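Local coordinates for putative exported protein (Bacteroides fragilis NCTC 9343, PDB 3IEE), which is of unknown function, an all-helical protein probably exported to the cell envelope as a lipoprotein, at residues N92-Y97 with N146-L151; P167-Q171 with L217-H223. All blocks are in the same frame, centred on the assembly; numbering follows the deposited sequence.

Contact 1 of 2, residues N92-Y97 with N146-L151. With EDO (1,2-ethanediol), chain G; EDO (1,2-ethanediol), chain E.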
loop_
_atom_site.group_PDB
_atom_site.type_symbol
_atom_site.label_atom_id
_atom_site.label_comp_id
_atom_site.label_asym_id
_atom_site.label_seq_id
_atom_site.Cartn_x
_atom_site.Cartn_y
_atom_site.Cartn_z
ATOM N N ASN A 92 14.755 -5.081 10.795
ATOM C CA ASN A 92 13.312 -4.923 10.733
ATOM C C ASN A 92 12.700 -5.081 9.362
ATOM O O ASN A 92 11.622 -5.645 9.240
ATOM C CB ASN A 92 12.916 -3.641 11.358
ATOM C CG ASN A 92 13.296 -3.601 12.801
ATOM O OD1 ASN A 92 13.534 -4.666 13.416
ATOM N ND2 ASN A 92 13.397 -2.403 13.354
ATOM N N LEU A 93 13.364 -4.578 8.315
ATOM C CA LEU A 93 12.902 -4.831 6.923
ATOM C C LEU A 93 12.899 -6.313 6.563
ATOM O O LEU A 93 11.892 -6.842 6.094
ATOM C CB LEU A 93 13.775 -4.027 5.928
ATOM C CG LEU A 93 13.574 -2.520 5.974
ATOM C CD1 LEU A 93 14.729 -1.891 5.144
ATOM C CD2 LEU A 93 12.190 -2.128 5.438
ATOM N N LYS A 94 14.018 -7.020 6.822
ATOM C CA LYS A 94 14.111 -8.437 6.613
ATOM C C LYS A 94 13.007 -9.215 7.371
ATOM O O LYS A 94 12.390 -10.104 6.804
ATOM C CB LYS A 94 15.508 -8.979 6.992
ATOM C CG LYS A 94 16.576 -8.502 6.022
ATOM C CD LYS A 94 17.964 -9.133 6.311
ATOM C CE LYS A 94 18.569 -8.560 7.584
ATOM N NZ LYS A 94 19.899 -9.225 7.967
ATOM N N GLN A 95 12.759 -8.831 8.625
ATOM C CA GLN A 95 11.756 -9.490 9.464
ATOM C C GLN A 95 10.350 -9.347 8.893
ATOM O O GLN A 95 9.592 -10.308 8.839
ATOM C CB GLN A 95 11.837 -8.825 10.812
ATOM C CG GLN A 95 11.071 -9.361 11.949
ATOM C CD GLN A 95 11.394 -8.486 13.162
ATOM O OE1 GLN A 95 12.522 -8.523 13.684
ATOM N NE2 GLN A 95 10.443 -7.622 13.547
ATOM N N ASN A 96 10.007 -8.122 8.465
ATOM C CA ASN A 96 8.684 -7.865 7.910
ATOM C C ASN A 96 8.515 -8.587 6.554
ATOM O O ASN A 96 7.459 -9.193 6.291
ATOM C CB ASN A 96 8.423 -6.349 7.812
ATOM C CG ASN A 96 7.928 -5.731 9.126
ATOM O OD1 ASN A 96 6.751 -5.869 9.519
ATOM N ND2 ASN A 96 8.820 -5.076 9.821
ATOM N N TYR A 97 9.509 -8.528 5.683
ATOM C CA TYR A 97 9.421 -9.266 4.403
ATOM C C TYR A 97 9.315 -10.764 4.638
ATOM O O TYR A 97 8.516 -11.458 3.985
ATOM C CB TYR A 97 10.604 -8.924 3.516
ATOM C CG TYR A 97 10.363 -7.733 2.634
ATOM C CD1 TYR A 97 9.379 -7.772 1.639
ATOM C CD2 TYR A 97 11.066 -6.532 2.830
ATOM C CE1 TYR A 97 9.115 -6.708 0.816
ATOM C CE2 TYR A 97 10.819 -5.454 2.001
ATOM C CZ TYR A 97 9.838 -5.528 0.996
ATOM O OH TYR A 97 9.615 -4.452 0.170
ATOM N N ASN A 146 3.861 -1.851 7.329
ATOM C CA ASN A 146 5.032 -1.733 8.207
ATOM C C ASN A 146 6.305 -1.371 7.417
ATOM O O ASN A 146 7.108 -0.547 7.846
ATOM C CB ASN A 146 5.320 -3.029 8.956
ATOM C CG ASN A 146 4.372 -3.300 10.106
ATOM O OD1 ASN A 146 3.533 -2.465 10.480
ATOM N ND2 ASN A 146 4.521 -4.499 10.698
ATOM N N ILE A 147 6.491 -2.041 6.292
ATOM C CA ILE A 147 7.679 -1.798 5.448
ATOM C C ILE A 147 7.703 -0.337 4.961
ATOM O O ILE A 147 8.729 0.352 5.122
ATOM C CB ILE A 147 7.728 -2.834 4.330
ATOM C CG1 ILE A 147 8.057 -4.222 4.908
ATOM C CG2 ILE A 147 8.779 -2.445 3.234
ATOM C CD1 ILE A 147 7.625 -5.325 4.093
ATOM N N PHE A 148 6.572 0.160 4.440
ATOM C CA PHE A 148 6.481 1.565 4.020
ATOM C C PHE A 148 6.782 2.496 5.168
ATOM O O PHE A 148 7.509 3.497 5.031
ATOM C CB PHE A 148 5.125 1.854 3.357
ATOM C CG PHE A 148 4.955 1.188 2.046
ATOM C CD1 PHE A 148 5.909 1.343 1.034
ATOM C CD2 PHE A 148 3.856 0.380 1.775
ATOM C CE1 PHE A 148 5.742 0.705 -0.226
ATOM C CE2 PHE A 148 3.661 -0.215 0.523
ATOM C CZ PHE A 148 4.627 -0.068 -0.473
ATOM N N ASP A 149 6.219 2.184 6.327
ATOM C CA ASP A 149 6.421 3.026 7.520
ATOM C C ASP A 149 7.896 3.095 7.948
ATOM O O ASP A 149 8.371 4.144 8.308
ATOM C CB ASP A 149 5.624 2.522 8.715
ATOM C CG ASP A 149 4.081 2.699 8.574
ATOM O OD1 ASP A 149 3.582 3.431 7.701
ATOM O OD2 ASP A 149 3.383 2.018 9.379
ATOM N N ILE A 150 8.591 1.961 7.890
ATOM C CA ILE A 150 10.036 1.879 8.179
ATOM C C ILE A 150 10.825 2.774 7.233
ATOM O O ILE A 150 11.730 3.543 7.658
ATOM C CB ILE A 150 10.520 0.405 8.107
ATOM C CG1 ILE A 150 9.946 -0.400 9.293
ATOM C CG2 ILE A 150 12.061 0.315 8.067
ATOM C CD1 ILE A 150 9.928 -1.889 9.073
ATOM N N LEU A 151 10.485 2.675 5.947
ATOM C CA LEU A 151 11.226 3.404 4.881
ATOM C C LEU A 151 11.020 4.922 4.887
ATOM O O LEU A 151 11.932 5.714 4.492
ATOM C CB LEU A 151 10.875 2.829 3.517
ATOM C CG LEU A 151 11.373 1.396 3.312
ATOM C CD1 LEU A 151 10.800 0.837 1.998
ATOM C CD2 LEU A 151 12.912 1.258 3.311
HETATM C C1 EDO G . 21.420 -6.663 7.562
HETATM O O1 EDO G . 21.684 -7.797 6.752
HETATM C C2 EDO G . 22.244 -6.616 8.829
HETATM O O2 EDO G . 21.476 -5.972 9.869
HETATM C C1 EDO E . 2.112 -6.095 12.187
HETATM O O1 EDO E . 2.915 -5.454 13.188
HETATM C C2 EDO E . 2.541 -7.538 11.921
HETATM O O2 EDO E . 1.440 -8.293 11.383
#
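Asn146 meets Asn96 where two long helices run antiparallel, their short segments inclined at 167° with axes 9.9 Å apart. Asn146 ND2 gives a nearly straight hydrogen bond to Asn96 OD1 (2.9 Å), which lies in the plane of the Asn146 amide. The two amide planes stand almost perpendicular. The same ND2 donates to O1 of a 1,2-ethanediol, probably from the crystallisation liquor, that also binds Glu142, so one nitrogen serves two acceptors. The other end of the Asn96 amide turns back on its own helix: ND2 donates to Asn92 O, which also accepts a hydrogen bond from the backbone N of Asn96, from the opposite face of its carbonyl plane. Held at both ends, the Asn96 amide has its rotation fixed.

Ile147 follows, with Leu93 nearest it in backbone register. Its CG1 lies beside the backbone N (chi1 -70°) and packs on Asn96 CB, carrying CD1 onward over the centre of the Tyr97 ring. This is a CH-pi contact, CD1 standing 3.6 Å from the ring centroid and 2° off the normal. CG2, the other branch, reaches the phenol end, 3.8 Å from Tyr97 OH.

One turn on, Ile150 divides its branches between polar and apolar neighbours: CD1 lies 3.5 Å from Asn96 ND2, while its side chain slides past that of Leu93 in the opposite direction, CG2 3.6 Å from Leu93 CD2. Leu151 closes the row, its side chain crossing that of Leu93 at about a right angle and its CD2 touching both Leu93 methyls.

This is antiparallel helix packing in a bundle, an apolar seam with an amide pair along one border. Helix 17-40 packs against both helices 87-119 and 123-162: its Tyr29 touches Leu93 and Tyr97, its Leu37 packs on Tyr97 and Phe148, and Ser33 hydrogen-bonds the Tyr97 hydroxyl.

Contact 2 of 2, residues P167-Q171 with L217-H223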
loop_
_atom_site.group_PDB
_atom_site.type_symbol
_atom_site.label_atom_id
_atom_site.label_comp_id
_atom_site.label_asym_id
_atom_site.label_seq_id
_atom_site.Cartn_x
_atom_site.Cartn_y
_atom_site.Cartn_z
ATOM N N PRO A 167 15.009 24.056 -7.323
ATOM C CA PRO A 167 14.189 25.124 -6.726
ATOM C C PRO A 167 12.771 24.661 -6.340
ATOM O O PRO A 167 12.123 25.345 -5.556
ATOM C CB PRO A 167 14.117 26.189 -7.836
ATOM C CG PRO A 167 14.427 25.490 -9.085
ATOM C CD PRO A 167 15.369 24.347 -8.721
ATOM N N LEU A 168 12.321 23.534 -6.886
ATOM C CA LEU A 168 11.005 22.964 -6.539
ATOM C C LEU A 168 11.062 21.750 -5.610
ATOM O O LEU A 168 10.083 20.994 -5.518
ATOM C CB LEU A 168 10.251 22.595 -7.796
ATOM C CG LEU A 168 10.045 23.703 -8.817
ATOM C CD1 LEU A 168 9.400 23.129 -10.025
ATOM C CD2 LEU A 168 9.214 24.848 -8.229
ATOM N N LYS A 169 12.158 21.604 -4.868
ATOM C CA LYS A 169 12.307 20.490 -3.925
ATOM C C LYS A 169 11.098 20.335 -3.009
ATOM O O LYS A 169 10.576 19.246 -2.882
ATOM C CB LYS A 169 13.587 20.701 -3.117
ATOM C CG LYS A 169 13.770 19.790 -1.903
ATOM C CD LYS A 169 15.135 20.001 -1.281
ATOM C CE LYS A 169 15.197 21.166 -0.346
ATOM N NZ LYS A 169 16.552 21.833 -0.507
ATOM N N ALA A 170 10.667 21.411 -2.339
ATOM C CA ALA A 170 9.517 21.285 -1.412
ATOM C C ALA A 170 8.256 20.758 -2.100
ATOM O O ALA A 170 7.531 19.867 -1.568
ATOM C CB ALA A 170 9.198 22.622 -0.680
ATOM N N GLN A 171 7.976 21.295 -3.281
ATOM C CA GLN A 171 6.787 20.903 -4.040
ATOM C C GLN A 171 6.901 19.426 -4.470
ATOM O O GLN A 171 5.988 18.606 -4.273
ATOM C CB GLN A 171 6.573 21.834 -5.249
ATOM C CG GLN A 171 6.228 23.296 -4.878
ATOM C CD GLN A 171 7.366 24.126 -4.354
ATOM O OE1 GLN A 171 8.532 23.736 -4.453
ATOM N NE2 GLN A 171 7.054 25.342 -3.842
ATOM N N LEU A 217 3.213 26.595 0.962
ATOM C CA LEU A 217 4.450 26.759 0.232
ATOM C C LEU A 217 4.353 28.021 -0.690
ATOM O O LEU A 217 3.266 28.309 -1.236
ATOM C CB LEU A 217 4.794 25.491 -0.552
ATOM C CG LEU A 217 5.096 24.206 0.256
ATOM C CD1 LEU A 217 5.276 23.047 -0.700
ATOM C CD2 LEU A 217 6.301 24.479 1.180
ATOM N N PRO A 218 5.474 28.715 -0.951
ATOM C CA PRO A 218 5.395 29.861 -1.808
ATOM C C PRO A 218 5.286 29.501 -3.301
ATOM O O PRO A 218 5.598 28.394 -3.687
ATOM C CB PRO A 218 6.709 30.596 -1.554
ATOM C CG PRO A 218 7.632 29.501 -1.269
ATOM C CD PRO A 218 6.861 28.512 -0.481
ATOM N N VAL A 219 4.843 30.474 -4.096
ATOM C CA VAL A 219 5.037 30.446 -5.555
ATOM C C VAL A 219 6.528 30.536 -5.856
ATOM O O VAL A 219 7.225 31.412 -5.317
ATOM C CB VAL A 219 4.270 31.590 -6.217
ATOM C CG1 VAL A 219 4.636 31.767 -7.702
ATOM C CG2 VAL A 219 2.783 31.331 -6.012
ATOM N N VAL A 220 6.995 29.633 -6.728
ATOM C CA VAL A 220 8.374 29.655 -7.200
ATOM C C VAL A 220 8.351 30.285 -8.609
ATOM O O VAL A 220 7.746 29.752 -9.545
ATOM C CB VAL A 220 9.007 28.286 -7.202
ATOM C CG1 VAL A 220 10.468 28.407 -7.646
ATOM C CG2 VAL A 220 8.930 27.684 -5.793
ATOM N N ASN A 221 9.029 31.414 -8.713
ATOM C CA ASN A 221 9.123 32.219 -9.931
ATOM C C ASN A 221 9.810 31.434 -11.064
ATOM O O ASN A 221 10.717 30.653 -10.796
ATOM C CB ASN A 221 9.920 33.487 -9.570
ATOM C CG ASN A 221 9.885 34.548 -10.642
ATOM O OD1 ASN A 221 8.820 35.032 -11.020
ATOM N ND2 ASN A 221 11.057 34.939 -11.117
ATOM N N GLY A 222 9.359 31.622 -12.310
ATOM C CA GLY A 222 9.977 30.975 -13.472
ATOM C C GLY A 222 9.685 29.511 -13.714
ATOM O O GLY A 222 10.422 28.835 -14.452
ATOM N N HIS A 223 8.620 29.016 -13.094
ATOM C CA HIS A 223 8.164 27.643 -13.219
ATOM C C HIS A 223 6.639 27.628 -13.329
ATOM O O HIS A 223 5.937 26.954 -12.540
ATOM C CB HIS A 223 8.597 26.844 -11.993
ATOM C CG HIS A 223 10.079 26.768 -11.814
ATOM N ND1 HIS A 223 10.822 27.793 -11.261
ATOM C CD2 HIS A 223 10.957 25.781 -12.107
ATOM C CE1 HIS A 223 12.091 27.423 -11.199
ATOM N NE2 HIS A 223 12.200 26.219 -11.736
HETATM O O HOH W 1 4.017 26.152 -4.148
#
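Leu168 and Val220 bring the two backbones to 7.2 Å between their CA atoms, and Gln171 and Leu217 to 7.6 Å. Residues 167-171 enter a helix, with Leu168 at its N-cap position, whereas 217-223 is an irregular connection that ends in a type II beta turn from Val220 to His223. Gly222 takes the positive phi of that turn, and His223 stands at the N-cap position of the next helix.

Val220 is the residue of the loop that both Leu168 and Gln171 touch. Leu168 CD2 meets its CB at 3.6 Å and both of its methyls a little farther out, while Val220 CG2 also rests against the Gln171 amide, 3.6 Å from NE2. The His223 imidazole is flanked by two residues. Leu168 CD2 lies over one ring face, offset toward the rim, while CD1 comes to 3.7 Å from His223 CD2 at the margin of the ring; Pro167 brings its CG to 3.5 Å from His223 NE2, the two side chains crossing at about a right angle. His223 ND1 donates to Asn221 O within the turn (2.9 Å), a bond that uses the ring's own plane and so helps fix its rotation.

At the other end, Ala170 CB sits against both methyls of Leu217. The Gln171 chain is bent at chi2 (74°), which swings its amide back toward the loop, where NE2 approaches Leu217 CB and Val220 CG2. A water bridges the segments, accepting from Gln171 NE2 and donating to Pro218 O at 2.8 Å.

The contact is structural packing that joins the start of helix 169-189 to the loop between helix 197-215 and helix 224-247. That last helix backs both segments, since Met227 and Glu226 touch Leu168, and Tyr230 meets Gln171 and Leu217.

How the contacts relate
Contact 1 closes before contact 2 opens along the chain, and their centres lie 33 Å apart, with about 15 Å between nearest atoms, so they do not touch. Contact 1 joins helices 87-119 and 123-162 within the DUF6845 range. Its centre is about 12 Å from the centre of the chain. Contact 2 lies in the DUF3829-like C-terminal range, its centre about 29 Å out, where helix 169-189 begins beside the loop before helix 224-247. The two are linked through the chain: helix 123-162 is followed by helix 169-189. One contact thus represents interior helix-helix packing of the N-terminal part, the other an end of the C-terminal helical part.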